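Long-range contact in indole-3-pyruvate decarboxylase (Azospirillum brasilense, PDB 2NXW), which catalyses the thiamine diphosphate- and metal-dependent decarboxylation of indole-3-pyruvate to indole-3-acetaldehyde, a step of auxin biosynthesis: residues A79-Y92 against E109-G121. Sequence-based numbering, arbitrary orientation.
Sequences ARYSSTLGVAAVTY and EKSPVVVISGAPG
Over one face of the Tyr92 ring sits CD of Pro120, 3.7 Å from the ring centroid and only 11° off its normal, a CH-pi contact in which the proline crosses the tyrosine at about a right angle. Gly118 O and Ser117 OG lie at the ring's edge, near its plane, and OG is itself bonded to Gly118 O at 2.8 Å, on a lone pair in the carbonyl plane. With CG anti to the backbone N (chi1 -158°), the ring swings towards 119-120, where CD1 touches Ala119 CB and one face receives Pro120, while Tyr92 OH finds its polar partner in Asp139. The other flat group, the Arg80 guanidinium, takes Glu109 OE1 at its edge: NH2 makes a 2.7 Å salt bridge to the anti lone pair of that oxygen, NH1 adds a weak bond to the same oxygen, and the guanidinium and carboxylate planes stand 68° apart. Asp76 holds Arg80 NE and also Ser111 OG, whereas Glu109 OE2 turns to the backbone of Tyr420 and Tyr421.

Between these ends, 86-90 and 113-119 illustrate a right-handed beta-alpha-beta crossover: neighbouring parallel strands at the centre of the N-terminal, pyrimidine-binding domain, joined through helices 94-97 and 100-108. Six backbone bonds zip them together, from Gly86 N to Pro112 O at 3.0 Å through Gly118 N to Val90 O. On one face Val87 CG1 meets Ile116 CD1 at 3.7 Å, their side chains running aslant. The other carries Ala88 CB against Val113 CG1 (4.0 Å), with helix 68-82 packed against both. Leu85 CD2 lies 3.8 Å from Pro112 CB, and both residues touch helix 161-175. At the C-terminal end of strand 86-90, Val90 approaches the cofactor-binding Glu68 and Thr91 borders a bound thiamine diphosphate.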
loop_
_atom_site.group_PDB
_atom_site.type_symbol
_atom_site.label_atom_id
_atom_site.label_comp_id
_atom_site.label_asym_id
_atom_site.label_seq_id
_atom_site.Cartn_x
_atom_site.Cartn_y
_atom_site.Cartn_z
ATOM N N ALA A 79 19.790 -21.479 -16.194
ATOM C CA ALA A 79 19.395 -22.067 -14.920
ATOM C C ALA A 79 18.414 -23.202 -15.170
ATOM O O ALA A 79 18.541 -24.290 -14.611
ATOM C CB ALA A 79 18.750 -21.004 -14.028
ATOM N N ARG A 80 17.435 -22.958 -16.033
ATOM C CA ARG A 80 16.441 -23.973 -16.334
ATOM C C ARG A 80 17.050 -25.170 -17.042
ATOM O O ARG A 80 16.677 -26.311 -16.771
ATOM C CB ARG A 80 15.348 -23.387 -17.230
ATOM C CG ARG A 80 14.559 -22.273 -16.590
ATOM C CD ARG A 80 13.386 -21.858 -17.475
ATOM N NE ARG A 80 12.874 -20.552 -17.091
ATOM C CZ ARG A 80 11.640 -20.127 -17.336
ATOM N NH1 ARG A 80 10.771 -20.919 -17.955
ATOM N NH2 ARG A 80 11.287 -18.900 -16.992
ATOM N N TYR A 81 17.983 -24.913 -17.953
ATOM C CA TYR A 81 18.586 -25.983 -18.726
ATOM C C TYR A 81 19.274 -27.036 -17.868
ATOM O O TYR A 81 19.102 -28.235 -18.097
ATOM C CB TYR A 81 19.596 -25.411 -19.728
ATOM C CG TYR A 81 20.089 -26.438 -20.732
ATOM C CD1 TYR A 81 19.386 -26.681 -21.916
ATOM C CD2 TYR A 81 21.223 -27.208 -20.470
ATOM C CE1 TYR A 81 19.800 -27.671 -22.818
ATOM C CE2 TYR A 81 21.643 -28.198 -21.362
ATOM C CZ TYR A 81 20.926 -28.425 -22.532
ATOM O OH TYR A 81 21.314 -29.416 -23.404
ATOM N N SER A 82 20.034 -26.582 -16.878
ATOM C CA SER A 82 20.789 -27.487 -16.011
ATOM C C SER A 82 20.270 -27.589 -14.577
ATOM O O SER A 82 20.934 -28.194 -13.726
ATOM C CB SER A 82 22.257 -27.046 -15.991
ATOM O OG SER A 82 22.822 -27.065 -17.294
ATOM N N SER A 83 19.095 -27.024 -14.312
ATOM C CA SER A 83 18.489 -27.016 -12.972
ATOM C C SER A 83 19.515 -26.547 -11.948
ATOM O O SER A 83 19.743 -27.184 -10.919
ATOM C CB SER A 83 17.948 -28.407 -12.598
ATOM O OG SER A 83 16.840 -28.749 -13.426
ATOM N N THR A 84 20.139 -25.416 -12.246
ATOM C CA THR A 84 21.152 -24.854 -11.370
ATOM C C THR A 84 20.966 -23.343 -11.266
ATOM O O THR A 84 19.911 -22.819 -11.643
ATOM C CB THR A 84 22.565 -25.210 -11.900
ATOM O OG1 THR A 84 23.551 -24.871 -10.916
ATOM C CG2 THR A 84 22.870 -24.471 -13.192
ATOM N N LEU A 85 21.969 -22.646 -10.743
ATOM C CA LEU A 85 21.889 -21.191 -10.625
ATOM C C LEU A 85 22.254 -20.527 -11.936
ATOM O O LEU A 85 23.187 -20.967 -12.621
ATOM C CB LEU A 85 22.862 -20.668 -9.559
ATOM C CG LEU A 85 22.628 -21.093 -8.112
ATOM C CD1 LEU A 85 23.690 -20.446 -7.244
ATOM C CD2 LEU A 85 21.235 -20.672 -7.646
ATOM N N GLY A 86 21.508 -19.476 -12.286
ATOM C CA GLY A 86 21.809 -18.697 -13.474
ATOM C C GLY A 86 22.519 -17.445 -12.976
ATOM O O GLY A 86 22.320 -17.053 -11.826
ATOM N N VAL A 87 23.343 -16.814 -13.810
ATOM C CA VAL A 87 24.066 -15.621 -13.375
ATOM C C VAL A 87 23.963 -14.513 -14.405
ATOM O O VAL A 87 24.357 -14.673 -15.564
ATOM C CB VAL A 87 25.560 -15.941 -13.088
ATOM C CG1 VAL A 87 26.226 -14.744 -12.410
ATOM C CG2 VAL A 87 25.663 -17.180 -12.201
ATOM N N ALA A 88 23.442 -13.374 -13.953
ATOM C CA ALA A 88 23.228 -12.210 -14.800
ATOM C C ALA A 88 23.888 -10.999 -14.169
ATOM O O ALA A 88 23.488 -10.572 -13.079
ATOM C CB ALA A 88 21.731 -11.964 -14.954
ATOM N N ALA A 89 24.880 -10.449 -14.862
ATOM C CA ALA A 89 25.639 -9.298 -14.372
ATOM C C ALA A 89 25.328 -8.023 -15.137
ATOM O O ALA A 89 25.402 -7.985 -16.366
ATOM C CB ALA A 89 27.149 -9.602 -14.447
ATOM N N VAL A 90 25.007 -6.975 -14.382
ATOM C CA VAL A 90 24.649 -5.683 -14.943
ATOM C C VAL A 90 25.329 -4.521 -14.233
ATOM O O VAL A 90 26.005 -4.695 -13.208
ATOM C CB VAL A 90 23.120 -5.461 -14.867
ATOM C CG1 VAL A 90 22.400 -6.500 -15.742
ATOM C CG2 VAL A 90 22.650 -5.549 -13.422
ATOM N N THR A 91 25.158 -3.329 -14.780
ATOM C CA THR A 91 25.737 -2.150 -14.168
ATOM C C THR A 91 24.624 -1.376 -13.471
ATOM O O THR A 91 23.438 -1.565 -13.754
ATOM C CB THR A 91 26.461 -1.278 -15.209
ATOM O OG1 THR A 91 27.245 -0.285 -14.530
ATOM C CG2 THR A 91 25.458 -0.605 -16.151
ATOM N N TYR A 92 25.023 -0.507 -12.554
ATOM C CA TYR A 92 24.091 0.283 -11.760
ATOM C C TYR A 92 23.244 1.219 -12.597
ATOM O O TYR A 92 23.711 1.792 -13.585
ATOM C CB TYR A 92 24.873 1.110 -10.732
ATOM C CG TYR A 92 24.046 1.555 -9.548
ATOM C CD1 TYR A 92 23.603 0.622 -8.618
ATOM C CD2 TYR A 92 23.709 2.896 -9.359
ATOM C CE1 TYR A 92 22.844 0.996 -7.518
ATOM C CE2 TYR A 92 22.936 3.290 -8.246
ATOM C CZ TYR A 92 22.513 2.322 -7.335
ATOM O OH TYR A 92 21.768 2.659 -6.225
ATOM N N GLU A 109 8.429 -17.969 -12.606
ATOM C CA GLU A 109 8.538 -19.360 -13.014
ATOM C C GLU A 109 9.567 -20.178 -12.242
ATOM O O GLU A 109 10.073 -21.193 -12.725
ATOM C CB GLU A 109 8.731 -19.425 -14.540
ATOM C CG GLU A 109 7.492 -18.795 -15.223
ATOM C CD GLU A 109 7.491 -18.794 -16.740
ATOM O OE1 GLU A 109 8.564 -18.889 -17.362
ATOM O OE2 GLU A 109 6.383 -18.669 -17.315
ATOM N N LYS A 110 9.847 -19.713 -11.029
ATOM C CA LYS A 110 10.741 -20.421 -10.107
ATOM C C LYS A 110 12.115 -20.782 -10.667
ATOM O O LYS A 110 12.552 -21.928 -10.566
ATOM C CB LYS A 110 10.026 -21.688 -9.607
ATOM C CG LYS A 110 8.794 -21.408 -8.723
ATOM C CD LYS A 110 9.146 -21.249 -7.248
ATOM C CE LYS A 110 9.379 -22.602 -6.604
ATOM N NZ LYS A 110 9.569 -22.513 -5.113
ATOM N N SER A 111 12.802 -19.794 -11.231
ATOM C CA SER A 111 14.140 -20.010 -11.794
ATOM C C SER A 111 15.099 -19.120 -11.008
ATOM O O SER A 111 14.935 -17.894 -10.969
ATOM C CB SER A 111 14.160 -19.637 -13.280
ATOM O OG SER A 111 15.436 -19.908 -13.831
ATOM N N PRO A 112 16.117 -19.724 -10.373
ATOM C CA PRO A 112 17.087 -18.979 -9.569
ATOM C C PRO A 112 18.173 -18.219 -10.303
ATOM O O PRO A 112 19.302 -18.707 -10.458
ATOM C CB PRO A 112 17.648 -20.053 -8.645
ATOM C CG PRO A 112 17.738 -21.223 -9.549
ATOM C CD PRO A 112 16.403 -21.172 -10.323
ATOM N N VAL A 113 17.825 -17.023 -10.755
ATOM C CA VAL A 113 18.780 -16.168 -11.432
ATOM C C VAL A 113 19.438 -15.289 -10.384
ATOM O O VAL A 113 18.757 -14.601 -9.619
ATOM C CB VAL A 113 18.100 -15.253 -12.488
ATOM C CG1 VAL A 113 19.101 -14.228 -13.011
ATOM C CG2 VAL A 113 17.558 -16.103 -13.642
ATOM N N VAL A 114 20.762 -15.344 -10.331
ATOM C CA VAL A 114 21.519 -14.519 -9.400
ATOM C C VAL A 114 21.870 -13.230 -10.133
ATOM O O VAL A 114 22.660 -13.233 -11.082
ATOM C CB VAL A 114 22.823 -15.224 -8.952
ATOM C CG1 VAL A 114 23.618 -14.313 -8.022
ATOM C CG2 VAL A 114 22.491 -16.542 -8.256
ATOM N N VAL A 115 21.252 -12.133 -9.717
ATOM C CA VAL A 115 21.507 -10.835 -10.320
ATOM C C VAL A 115 22.653 -10.184 -9.561
ATOM O O VAL A 115 22.593 -10.069 -8.334
ATOM C CB VAL A 115 20.268 -9.930 -10.204
ATOM C CG1 VAL A 115 20.570 -8.529 -10.765
ATOM C CG2 VAL A 115 19.103 -10.574 -10.947
ATOM N N ILE A 116 23.689 -9.779 -10.286
ATOM C CA ILE A 116 24.846 -9.127 -9.676
ATOM C C ILE A 116 24.974 -7.760 -10.320
ATOM O O ILE A 116 25.251 -7.656 -11.515
ATOM C CB ILE A 116 26.157 -9.903 -9.948
ATOM C CG1 ILE A 116 26.008 -11.354 -9.499
ATOM C CG2 ILE A 116 27.325 -9.232 -9.198
ATOM C CD1 ILE A 116 27.205 -12.216 -9.853
ATOM N N SER A 117 24.758 -6.705 -9.543
ATOM C CA SER A 117 24.875 -5.357 -10.081
ATOM C C SER A 117 26.058 -4.603 -9.517
ATOM O O SER A 117 26.341 -4.682 -8.322
ATOM C CB SER A 117 23.621 -4.523 -9.778
ATOM O OG SER A 117 23.751 -3.200 -10.289
ATOM N N GLY A 118 26.749 -3.876 -10.386
ATOM C CA GLY A 118 27.836 -3.034 -9.919
ATOM C C GLY A 118 27.134 -1.886 -9.203
ATOM O O GLY A 118 25.921 -1.694 -9.345
ATOM N N ALA A 119 27.875 -1.112 -8.424
ATOM C CA ALA A 119 27.281 0.006 -7.704
ATOM C C ALA A 119 28.374 0.999 -7.353
ATOM O O ALA A 119 29.561 0.677 -7.421
ATOM C CB ALA A 119 26.606 -0.490 -6.427
ATOM N N PRO A 120 27.990 2.229 -6.993
ATOM C CA PRO A 120 28.981 3.248 -6.628
ATOM C C PRO A 120 29.818 2.745 -5.454
ATOM O O PRO A 120 29.337 1.944 -4.649
ATOM C CB PRO A 120 28.112 4.445 -6.238
ATOM C CG PRO A 120 26.893 4.279 -7.112
ATOM C CD PRO A 120 26.627 2.793 -7.007
ATOM N N GLY A 121 31.062 3.209 -5.369
ATOM C CA GLY A 121 31.931 2.807 -4.274
ATOM C C GLY A 121 31.342 3.240 -2.943
ATOM O O GLY A 121 30.594 4.214 -2.881
#